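Local coordinates for botulinum neurotoxin type G (Clostridium botulinum, PDB 3MPP), which targets the toxin to the host cell surface and, as the whole heavy chain, delivers the catalytic light chain into the cytosol, at residues W103-K108 with I112-I117. The protein carries 4 engineered substitutions. Numbering follows the deposited sequence.
Sequences WKVSIK and IIWTLI
Trp-103 and Trp-114 meet on the inner face of an antiparallel beta hairpin, a worked example of side-chain alternation in a concanavalin-like jelly-roll sandwich: Trp-103, Val-105, Ile-107, Ile-112, Trp-114 and Leu-116 turn toward the second sheet, Lys-104, Ser-106, Ile-113 and Thr-115 to the other face. The hairpin belongs to the seven-stranded sheet of the N-terminal receptor-binding subdomain. Here 103-108 is flanked by strand 90-98 and 112-117 by strand 123-129. Lys-104/Thr-115 and Ser-106/Ile-113 are the hydrogen-bonded pairs, two backbone bonds each. Followed outward, the Trp-103 side chain starts with CB, 3.9 Å from Leu-116 CD2 and nearer still to Trp-114 CH2. CG and CD2 lie under that same CH2, which sits 3.1 Å above the Trp-103 ring plane and offset toward its rim; CD1 and CE2 are its more distant neighbours. CE3 comes within 3.2 Å of Trp-114 CZ3, a tight approach, and Trp-103 CZ3 is 3.9 Å from Trp-114 CZ3. The planes differ by 30° and are slid apart, so overlap is slight. Trp-114 arrives there because its CG is trans to the backbone N (chi1 171°), swinging the six-membered ring across the strand gap; Val-105 CG2 touches its edge in plane. Beyond, Phe-67, Ile-69 and Ile-148 of the facing sheet pack against the two indoles, making them part of the sandwich core. Val-105 CG1 and Ile-107 CG1 extend this apolar face by sharing Ile-112 CD1.

The other face is polar in part. Lys-104 runs extended beside Thr-115, with CG and CE both against Thr-115 CB. Ser-106 OG also bonds Glu-90 on strand 90-98, and Thr-115 OG1 bonds Ser-125 on strand 123-129. Between them a water lies within hydrogen-bonding distance of Ser-106 OG, Thr-115 OG1 and two carbonyls that can only accept, Lys-104 O and, at 3.0 Å, Ile-113 O, which also accepts the Ser-106 N-H at 169°.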
loop_
_atom_site.group_PDB
_atom_site.type_symbol
_atom_site.label_atom_id
_atom_site.label_comp_id
_atom_site.label_asym_id
_atom_site.label_seq_id
_atom_site.Cartn_x
_atom_site.Cartn_y
_atom_site.Cartn_z
ATOM N N TRP A 103 -25.410 -9.791 5.062
ATOM C CA TRP A 103 -24.546 -8.748 4.508
ATOM C C TRP A 103 -23.502 -9.299 3.550
ATOM O O TRP A 103 -23.084 -10.453 3.651
ATOM C CB TRP A 103 -23.839 -7.947 5.603
ATOM C CG TRP A 103 -22.930 -8.756 6.485
ATOM C CD1 TRP A 103 -23.227 -9.253 7.722
ATOM C CD2 TRP A 103 -21.571 -9.140 6.217
ATOM N NE1 TRP A 103 -22.149 -9.929 8.235
ATOM C CE2 TRP A 103 -21.118 -9.876 7.332
ATOM C CE3 TRP A 103 -20.699 -8.947 5.137
ATOM C CZ2 TRP A 103 -19.835 -10.415 7.403
ATOM C CZ3 TRP A 103 -19.416 -9.481 5.210
ATOM C CH2 TRP A 103 -18.996 -10.205 6.333
ATOM N N LYS A 104 -23.063 -8.449 2.634
ATOM C CA LYS A 104 -22.007 -8.827 1.711
ATOM C C LYS A 104 -21.119 -7.634 1.409
ATOM O O LYS A 104 -21.579 -6.491 1.383
ATOM C CB LYS A 104 -22.598 -9.388 0.418
ATOM C CG LYS A 104 -23.226 -8.344 -0.488
ATOM C CD LYS A 104 -23.853 -8.986 -1.725
ATOM C CE LYS A 104 -24.475 -7.934 -2.640
ATOM N NZ LYS A 104 -24.802 -8.468 -3.997
ATOM N N VAL A 105 -19.837 -7.919 1.206
ATOM C CA VAL A 105 -18.901 -6.954 0.674
ATOM C C VAL A 105 -18.651 -7.335 -0.785
ATOM O O VAL A 105 -18.355 -8.496 -1.103
ATOM C CB VAL A 105 -17.576 -6.956 1.477
ATOM C CG1 VAL A 105 -16.540 -6.042 0.820
ATOM C CG2 VAL A 105 -17.829 -6.529 2.918
ATOM N N SER A 106 -18.808 -6.368 -1.679
ATOM C CA SER A 106 -18.578 -6.621 -3.096
ATOM C C SER A 106 -17.659 -5.556 -3.709
ATOM O O SER A 106 -17.437 -4.484 -3.142
ATOM C CB SER A 106 -19.907 -6.695 -3.848
ATOM O OG SER A 106 -20.544 -5.435 -3.868
ATOM N N ILE A 107 -17.111 -5.877 -4.865
ATOM C CA ILE A 107 -16.243 -4.961 -5.566
ATOM C C ILE A 107 -16.859 -4.725 -6.933
ATOM O O ILE A 107 -17.380 -5.653 -7.559
ATOM C CB ILE A 107 -14.813 -5.534 -5.694
ATOM C CG1 ILE A 107 -14.123 -5.525 -4.322
ATOM C CG2 ILE A 107 -14.013 -4.749 -6.733
ATOM C CD1 ILE A 107 -12.711 -6.079 -4.322
ATOM N N LYS A 108 -16.868 -3.471 -7.364
ATOM C CA LYS A 108 -17.275 -3.163 -8.723
ATOM C C LYS A 108 -16.299 -2.135 -9.279
ATOM O O LYS A 108 -16.441 -0.929 -9.059
ATOM C CB LYS A 108 -18.713 -2.639 -8.768
ATOM C CG LYS A 108 -19.300 -2.547 -10.176
ATOM C CD LYS A 108 -20.666 -1.879 -10.151
ATOM C CE LYS A 108 -21.345 -1.893 -11.512
ATOM N NZ LYS A 108 -22.656 -1.184 -11.428
ATOM N N ILE A 112 -15.704 -0.122 -3.716
ATOM C CA ILE A 112 -15.857 -1.160 -2.717
ATOM C C ILE A 112 -17.214 -0.919 -2.066
ATOM O O ILE A 112 -17.527 0.211 -1.691
ATOM C CB ILE A 112 -14.715 -1.111 -1.680
ATOM C CG1 ILE A 112 -14.889 -2.213 -0.635
ATOM C CG2 ILE A 112 -14.646 0.250 -1.030
ATOM C CD1 ILE A 112 -14.277 -3.529 -1.031
ATOM N N ILE A 113 -18.023 -1.971 -1.955
ATOM C CA ILE A 113 -19.453 -1.818 -1.672
ATOM C C ILE A 113 -19.936 -2.696 -0.524
ATOM O O ILE A 113 -19.662 -3.894 -0.484
ATOM C CB ILE A 113 -20.301 -2.200 -2.902
ATOM C CG1 ILE A 113 -19.941 -1.337 -4.109
ATOM C CG2 ILE A 113 -21.782 -2.113 -2.585
ATOM C CD1 ILE A 113 -20.542 -1.859 -5.405
ATOM N N TRP A 114 -20.674 -2.087 0.395
ATOM C CA TRP A 114 -21.294 -2.787 1.512
ATOM C C TRP A 114 -22.817 -2.846 1.304
ATOM O O TRP A 114 -23.449 -1.831 1.040
ATOM C CB TRP A 114 -20.956 -2.039 2.805
ATOM C CG TRP A 114 -21.670 -2.498 4.042
ATOM C CD1 TRP A 114 -22.666 -1.836 4.705
ATOM C CD2 TRP A 114 -21.414 -3.691 4.792
ATOM N NE1 TRP A 114 -23.048 -2.549 5.813
ATOM C CE2 TRP A 114 -22.296 -3.690 5.890
ATOM C CE3 TRP A 114 -20.524 -4.757 4.644
ATOM C CZ2 TRP A 114 -22.318 -4.717 6.828
ATOM C CZ3 TRP A 114 -20.550 -5.772 5.577
ATOM C CH2 TRP A 114 -21.437 -5.744 6.656
ATOM N N THR A 115 -23.397 -4.034 1.417
ATOM C CA THR A 115 -24.816 -4.215 1.139
ATOM C C THR A 115 -25.529 -4.985 2.243
ATOM O O THR A 115 -25.030 -6.008 2.724
ATOM C CB THR A 115 -25.046 -4.955 -0.201
ATOM O OG1 THR A 115 -24.507 -4.181 -1.284
ATOM C CG2 THR A 115 -26.528 -5.185 -0.428
ATOM N N LEU A 116 -26.692 -4.470 2.644
ATOM C CA LEU A 116 -27.566 -5.138 3.600
ATOM C C LEU A 116 -28.837 -5.537 2.879
ATOM O O LEU A 116 -29.425 -4.737 2.153
ATOM C CB LEU A 116 -27.908 -4.212 4.768
ATOM C CG LEU A 116 -26.760 -3.848 5.710
ATOM C CD1 LEU A 116 -27.159 -2.688 6.617
ATOM C CD2 LEU A 116 -26.340 -5.058 6.530
ATOM N N ILE A 117 -29.249 -6.785 3.061
ATOM C CA ILE A 117 -30.438 -7.296 2.406
ATOM C C ILE A 117 -31.352 -7.932 3.440
ATOM O O ILE A 117 -30.916 -8.773 4.234
ATOM C CB ILE A 117 -30.080 -8.334 1.324
ATOM C CG1 ILE A 117 -29.073 -7.736 0.338
ATOM C CG2 ILE A 117 -31.345 -8.832 0.611
ATOM C CD1 ILE A 117 -28.695 -8.657 -0.794
HETATM O O HOH W 1 -22.023 -5.448 -1.418
#